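PDB 2R47: uncharacterized protein MTH_862 from Methanothermobacter thermautotrophicus, which is of unknown function but belongs to the archaeal DUF2124 family and resembles the Methanocaldococcus jannaschii protein MJ1183. Local coordinates for residues A[43-47]-A[74-78]; A[90-95]-A[128-134]; A[118-122]-A[138-142]. All coordinates share one frame; numbering follows the deposited sequence. Where two conformers were deposited one is given.

Contact 1: A[43-47]-A[74-78]; sequences QLFAY and GVELG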
# COMPACT_ATOMS: atom_id res chain seq x y z
N GLN A 43 -0.39 6.15 2.45
CA GLN A 43 -1.84 6.32 2.20
C GLN A 43 -2.65 5.27 2.97
O GLN A 43 -3.73 5.57 3.50
CB GLN A 43 -2.13 6.21 0.68
CG GLN A 43 -1.62 7.50 0.01
CD GLN A 43 -1.44 7.40 -1.51
OE1 GLN A 43 -0.66 6.63 -2.03
NE2 GLN A 43 -2.11 8.26 -2.20
N LEU A 44 -2.11 4.07 3.06
CA LEU A 44 -2.78 2.97 3.76
C LEU A 44 -2.91 3.26 5.24
O LEU A 44 -3.99 3.13 5.83
CB LEU A 44 -2.05 1.63 3.54
CG LEU A 44 -2.69 0.44 4.30
CD1 LEU A 44 -4.11 0.16 3.79
CD2 LEU A 44 -1.81 -0.76 4.17
N PHE A 45 -1.81 3.67 5.84
CA PHE A 45 -1.84 3.90 7.29
C PHE A 45 -2.55 5.21 7.68
O PHE A 45 -3.21 5.28 8.73
CB PHE A 45 -0.43 3.75 7.90
CG PHE A 45 -0.02 2.31 7.97
CD1 PHE A 45 -0.34 1.55 9.10
CD2 PHE A 45 0.56 1.66 6.88
CE1 PHE A 45 0.01 0.19 9.19
CE2 PHE A 45 0.88 0.30 6.94
CZ PHE A 45 0.58 -0.44 8.10
N ALA A 46 -2.44 6.22 6.83
CA ALA A 46 -3.27 7.44 6.96
C ALA A 46 -4.76 7.13 6.93
O ALA A 46 -5.53 7.66 7.76
CB ALA A 46 -2.92 8.47 5.86
N TYR A 47 -5.18 6.28 6.01
CA TYR A 47 -6.55 5.79 5.98
C TYR A 47 -6.97 5.19 7.32
O TYR A 47 -8.07 5.44 7.79
CB TYR A 47 -6.79 4.73 4.87
CG TYR A 47 -8.30 4.47 4.70
CD1 TYR A 47 -9.13 5.45 4.15
CD2 TYR A 47 -8.88 3.26 5.14
CE1 TYR A 47 -10.50 5.24 4.00
CE2 TYR A 47 -10.28 3.03 4.98
CZ TYR A 47 -11.07 4.05 4.43
OH TYR A 47 -12.47 3.89 4.28
N GLY A 74 -10.47 7.13 -1.68
CA GLY A 74 -9.54 6.72 -0.65
C GLY A 74 -8.77 7.97 -0.25
O GLY A 74 -9.31 9.08 -0.31
N VAL A 75 -7.53 7.79 0.15
CA VAL A 75 -6.67 8.89 0.54
C VAL A 75 -5.91 9.37 -0.67
O VAL A 75 -5.28 8.55 -1.37
CB VAL A 75 -5.68 8.43 1.64
CG1 VAL A 75 -4.73 9.56 2.01
CG2 VAL A 75 -6.47 7.97 2.85
N GLU A 76 -6.00 10.66 -0.95
CA GLU A 76 -5.28 11.27 -2.04
C GLU A 76 -4.45 12.43 -1.50
O GLU A 76 -4.74 12.97 -0.44
CB GLU A 76 -6.23 11.78 -3.14
CG GLU A 76 -7.15 10.67 -3.72
CD GLU A 76 -7.97 11.15 -4.90
OE1 GLU A 76 -7.36 11.60 -5.89
OE2 GLU A 76 -9.21 11.05 -4.86
N LEU A 77 -3.45 12.83 -2.28
CA LEU A 77 -2.60 13.96 -1.92
C LEU A 77 -3.30 15.27 -2.22
O LEU A 77 -3.93 15.42 -3.26
CB LEU A 77 -1.26 13.85 -2.62
CG LEU A 77 -0.35 12.70 -2.19
CD1 LEU A 77 0.80 12.55 -3.17
CD2 LEU A 77 0.19 12.96 -0.80
N GLY A 78 -3.24 16.20 -1.26
CA GLY A 78 -3.95 17.46 -1.33
C GLY A 78 -2.97 18.62 -1.48
O GLY A 78 -1.95 18.48 -2.16
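Val75 pushes its two methyls against the side of the helix that carries Gln43, Ala46 and Tyr47, and each branch has a task of its own. CG1 lies anti to the backbone N (chi1 177°) and meets aliphatic carbon, 4.2 Å from Gln43 CG and, a little farther, 4.4 Å from Ala46 CB. CG2, the branch beside the backbone N, presses on helix backbone instead: it is 3.7 Å from Gln43 O and a similar distance from Tyr47 N, the two ends of one helical hydrogen bond. The same methyl sits 3.8 Å from Tyr47 CB and then meets the edge of the ring, in its plane, at 3.9 Å from CD1. A beta-branched residue suits the place because its short, stiff fork covers backbone and side chains at once, and Ala46 is small enough to let it come near.

Helix 40-48 here lies against strand 74-78, an outermost strand, within this chain, of the mixed sheet, which runs antiparallel to its neighbour 66-71. The short axes approach to 8.2 Å, and their directions differ by 122°, so that the helix slants over the sheet. Leu68 of strand 66-71 extends the apolar floor beneath Gln43, Ala46 and Val75.

Gln43 reaches alongside Val75 on an extended chain and spends its amide on the strand backbone. NE2 donates a weak hydrogen bond to Val75 O, 3.3 Å long and bent to 128° at the hydrogen. The same nitrogen has a second weak bond, to Gln43 OE1 of the second subunit, which places this amide at the dimer interface. Gly74 precedes Val75 with backbone angles at which a CB would collide with the preceding carbonyl oxygen.

Contact 2: A[90-95]-A[128-134]; sequences LLGGLS and MFARAGW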
# COMPACT_ATOMS: atom_id res chain seq x y z
N LEU A 90 8.77 7.50 9.83
CA LEU A 90 9.72 7.25 8.74
C LEU A 90 9.36 5.91 8.10
O LEU A 90 9.19 4.90 8.82
CB LEU A 90 11.16 7.18 9.28
CG LEU A 90 11.60 8.43 10.07
CD1 LEU A 90 13.14 8.22 10.53
CD2 LEU A 90 11.35 9.71 9.28
N LEU A 91 9.29 5.89 6.77
CA LEU A 91 9.00 4.68 6.01
C LEU A 91 10.29 4.00 5.59
O LEU A 91 11.33 4.67 5.38
CB LEU A 91 8.05 5.02 4.82
CG LEU A 91 6.74 5.64 5.36
CD1 LEU A 91 5.87 6.12 4.17
CD2 LEU A 91 5.90 4.66 6.19
N GLY A 92 10.25 2.66 5.51
CA GLY A 92 11.46 1.89 5.29
C GLY A 92 12.33 2.25 4.09
O GLY A 92 13.56 2.11 4.14
N GLY A 93 11.70 2.67 3.00
CA GLY A 93 12.40 3.06 1.78
C GLY A 93 13.45 4.12 2.02
O GLY A 93 14.45 4.18 1.30
N LEU A 94 13.25 4.97 3.05
CA LEU A 94 14.26 6.02 3.33
C LEU A 94 15.64 5.45 3.66
O LEU A 94 16.67 6.15 3.51
CB LEU A 94 13.85 6.90 4.49
CG LEU A 94 12.62 7.80 4.29
CD1 LEU A 94 12.33 8.63 5.56
CD2 LEU A 94 12.86 8.70 3.11
N SER A 95 15.64 4.22 4.14
CA SER A 95 16.90 3.59 4.61
C SER A 95 17.60 2.85 3.48
O SER A 95 18.69 2.28 3.67
CB SER A 95 16.67 2.63 5.80
OG SER A 95 15.91 1.50 5.45
N MET A 128 13.78 -3.54 7.71
CA MET A 128 14.65 -2.65 6.96
C MET A 128 15.43 -1.72 7.87
O MET A 128 16.63 -1.51 7.65
CB MET A 128 13.82 -1.81 5.96
CG MET A 128 14.61 -1.23 4.81
SD MET A 128 15.23 -2.49 3.66
CE MET A 128 13.69 -3.31 3.18
N PHE A 129 14.78 -1.11 8.85
CA PHE A 129 15.51 -0.15 9.66
C PHE A 129 16.64 -0.77 10.50
O PHE A 129 17.74 -0.21 10.59
CB PHE A 129 14.58 0.63 10.56
CG PHE A 129 13.74 1.63 9.83
CD1 PHE A 129 14.33 2.55 8.99
CD2 PHE A 129 12.36 1.64 10.00
CE1 PHE A 129 13.53 3.53 8.31
CE2 PHE A 129 11.57 2.60 9.34
CZ PHE A 129 12.17 3.51 8.49
N ALA A 130 16.34 -1.87 11.18
CA ALA A 130 17.36 -2.58 11.96
C ALA A 130 18.56 -2.95 11.05
O ALA A 130 19.74 -2.75 11.41
CB ALA A 130 16.77 -3.84 12.53
N ARG A 131 18.24 -3.48 9.88
CA ARG A 131 19.27 -3.96 8.93
C ARG A 131 20.18 -2.84 8.42
O ARG A 131 21.37 -3.04 8.20
CB ARG A 131 18.60 -4.74 7.80
CG ARG A 131 17.96 -6.03 8.33
CD ARG A 131 17.05 -6.67 7.32
NE ARG A 131 17.73 -6.96 6.07
CZ ARG A 131 17.16 -6.84 4.88
NH1 ARG A 131 15.89 -6.41 4.78
NH2 ARG A 131 17.88 -7.12 3.79
N ALA A 132 19.62 -1.64 8.29
CA ALA A 132 20.36 -0.49 7.83
C ALA A 132 21.25 0.16 8.92
O ALA A 132 22.04 1.08 8.65
CB ALA A 132 19.37 0.53 7.26
N GLY A 133 21.13 -0.33 10.15
CA GLY A 133 21.84 0.25 11.29
C GLY A 133 21.08 1.38 11.98
O GLY A 133 21.60 2.02 12.92
N TRP A 134 19.83 1.63 11.55
CA TRP A 134 19.14 2.86 11.95
C TRP A 134 18.68 2.86 13.41
O TRP A 134 18.40 3.93 13.95
CB TRP A 134 18.01 3.27 10.99
CG TRP A 134 18.48 3.94 9.73
CD1 TRP A 134 19.71 3.81 9.14
CD2 TRP A 134 17.74 4.83 8.89
NE1 TRP A 134 19.78 4.55 8.01
CE2 TRP A 134 18.59 5.19 7.82
CE3 TRP A 134 16.44 5.36 8.93
CZ2 TRP A 134 18.18 6.04 6.79
CZ3 TRP A 134 16.04 6.24 7.91
CH2 TRP A 134 16.90 6.56 6.86
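Ser95 stands over the six-membered ring of Trp134, its CB 3.8 Å from the ring centroid and almost on the normal, a CH-pi contact. Leu94 carries on at the far end of the indole, where its CB lies 3.9 Å from Trp134 CH2. Ser95 CB also touches Ala132 CB at 3.7 Å, and its OG approaches Met128 CG closely.

Phe129 enters from the helix with its ring tip against the strand's backbone: CZ comes 3.3 Å from Leu90 O, which lies at the ring edge, and Leu91 O approaches the same tip obliquely. An aromatic ring suits the spot, since its slightly positive C-H edge can face Leu90 O while CZ packs on Leu90 CB. Gly92 spares Met128 a side chain that would stand against its CB.

In the next shell, Ser95 OG takes the position between the backbone N and carbonyl carbon (chi1 67°) and donates to Gly92 O at 2.8 Å, in the carbonyl plane. That oxygen also receives Ser95 N, so two bonds grip it and fix the 3-10 turn. An alanine in place of Trp134 would probably leave Ser95 CB and Leu94 without the surface they lie on, opening a gap toward Ile103 and Val106 of helix 103-113.

After Ala132, Gly133 follows the helix that holds Phe129 with the positive phi of a Schellman motif and is N-cap of the next. Loops and helix starts follow the C-terminal ends of parallel strands in an alpha/beta fold, here strand 88-91 running into the 3-10 turn and strand 118-125 into helix 128-131.

Contact 3: A[118-122]-A[138-142]; sequences GELMG and LDFDC
Asp141 holds CG anti to its own carbonyl carbon (chi1 -62°), which swings the carboxylate back along the strand to Leu120. There OD2 accepts the N-H of Leu120 through its anti lone pair, in a bond of 2.9 Å that is nearly straight at 168°. Phe140 has the same kind of first torsion (chi1 -76°), and it carries the ring to the other end of the contact, where CD1 lies 3.5 Å from Gly122 N.

Leu120 is thereby held at both polar ends of its backbone. Its oxygen takes the N-H of Asp141 at 2.8 Å, in the carbonyl plane, and a weak, longer bond from Cys142 N. Aspartate suits the site because its short arm lets one residue serve the N-H and the C=O of the same partner.

One step on, Met121 and Cys142 form a parallel beta bridge, with Gly122 N donating to Cys142 O at 3.1 Å. This is where the chain, having left strand 118-125 and passed through helices 128-131 and 134-137, returns to begin strand 142-154 beside it: a beta-alpha-beta crossover. Cys142 itself pairs with an antiparallel strand of the second subunit, so the sheet continues through the interface.

Apolar side chains fill in around the bonds. The side chains of Leu120 and Phe140 cross obliquely, Leu120 CG 4.0 Å from Phe140 CD1, while on the face bearing Met121 and Cys142, Met121 CG lies 4.0 Å from Cys142 CB. Gly122 matters by what it lacks, since a CB would come too near Phe140 CE1. Glu119, in the conformer described, lays its CG against Asp141 CB; Arg154 of the second subunit packs on both acids and may temper their like charges.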
# COMPACT_ATOMS: atom_id res chain seq x y z
N GLY A 118 7.61 15.38 20.47
CA GLY A 118 6.80 14.47 19.64
C GLY A 118 7.43 13.08 19.55
O GLY A 118 8.51 12.85 20.10
N GLU A 119 6.75 12.13 18.91
CA GLU A 119 7.21 10.75 18.86
C GLU A 119 7.82 10.48 17.48
O GLU A 119 7.24 10.90 16.47
CB GLU A 119 6.02 9.83 19.09
CG GLU A 119 6.23 8.36 18.77
CD GLU A 119 5.10 7.48 19.28
OE1 GLU A 119 4.59 7.76 20.39
OE2 GLU A 119 4.71 6.51 18.60
N LEU A 120 8.96 9.77 17.46
CA LEU A 120 9.54 9.35 16.22
C LEU A 120 9.20 7.86 16.05
O LEU A 120 9.51 7.04 16.92
CB LEU A 120 11.05 9.54 16.23
CG LEU A 120 11.78 9.12 14.96
CD1 LEU A 120 11.23 10.03 13.77
CD2 LEU A 120 13.35 9.12 15.16
N MET A 121 8.62 7.52 14.90
CA MET A 121 8.29 6.14 14.60
C MET A 121 8.86 5.68 13.26
O MET A 121 9.15 6.50 12.39
CB MET A 121 6.77 5.97 14.56
CG MET A 121 6.14 6.08 15.93
SD MET A 121 4.37 5.68 15.92
CE MET A 121 4.29 4.32 14.70
N GLY A 122 9.01 4.37 13.13
CA GLY A 122 9.28 3.76 11.85
C GLY A 122 8.27 2.69 11.49
O GLY A 122 7.85 1.88 12.33
N LEU A 138 19.44 6.46 14.96
CA LEU A 138 18.24 7.29 15.31
C LEU A 138 17.64 6.82 16.64
O LEU A 138 17.81 5.69 17.02
CB LEU A 138 17.16 7.17 14.23
CG LEU A 138 17.47 7.60 12.80
CD1 LEU A 138 16.28 7.42 11.87
CD2 LEU A 138 17.93 9.06 12.81
N ASP A 139 16.91 7.68 17.34
CA ASP A 139 16.26 7.30 18.58
C ASP A 139 14.76 7.08 18.30
O ASP A 139 13.94 8.00 18.52
CB ASP A 139 16.47 8.41 19.63
CG ASP A 139 15.78 8.12 20.96
OD1 ASP A 139 15.53 6.95 21.28
OD2 ASP A 139 15.49 9.07 21.71
N PHE A 140 14.42 5.91 17.75
CA PHE A 140 12.99 5.60 17.52
C PHE A 140 12.24 5.40 18.84
O PHE A 140 12.74 4.68 19.74
CB PHE A 140 12.83 4.32 16.68
CG PHE A 140 13.12 4.49 15.24
CD1 PHE A 140 12.22 5.15 14.41
CD2 PHE A 140 14.26 3.90 14.68
CE1 PHE A 140 12.47 5.28 13.01
CE2 PHE A 140 14.53 4.01 13.32
CZ PHE A 140 13.64 4.71 12.47
N ASP A 141 11.04 5.99 18.95
CA ASP A 141 10.16 5.64 20.05
C ASP A 141 9.39 4.35 19.82
O ASP A 141 9.11 3.61 20.76
CB ASP A 141 9.19 6.78 20.37
CG ASP A 141 9.92 8.04 20.81
OD1 ASP A 141 10.57 8.00 21.88
OD2 ASP A 141 9.89 9.04 20.09
N CYS A 142 9.05 4.05 18.56
CA CYS A 142 8.29 2.83 18.29
C CYS A 142 8.58 2.45 16.85
O CYS A 142 8.62 3.33 16.00
CB CYS A 142 6.75 3.07 18.49
SG CYS A 142 5.63 1.73 17.91

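In the fold
Contacts 2 and 3 alternate along the chain and touch. Their centres are 12 Å apart, and Leu90 N lies 2.8 Å from Met121 O, a probable hydrogen bond between neighbouring strands 88-91 and 118-125. Leu90 CD1 also packs on Leu138 and Phe140, and Phe129 lies on Gly122. Contact 1 stands apart across the centre of the chain, about 22 Å from contact 2 and 21 Å from contact 3, centre to centre, yet all three reach one sheet. Contacts 1 and 3 both meet the second subunit. No active site is known; a sulfate, probably from crystallisation, lies about 4 Å from the Met128 side chain in contact 2.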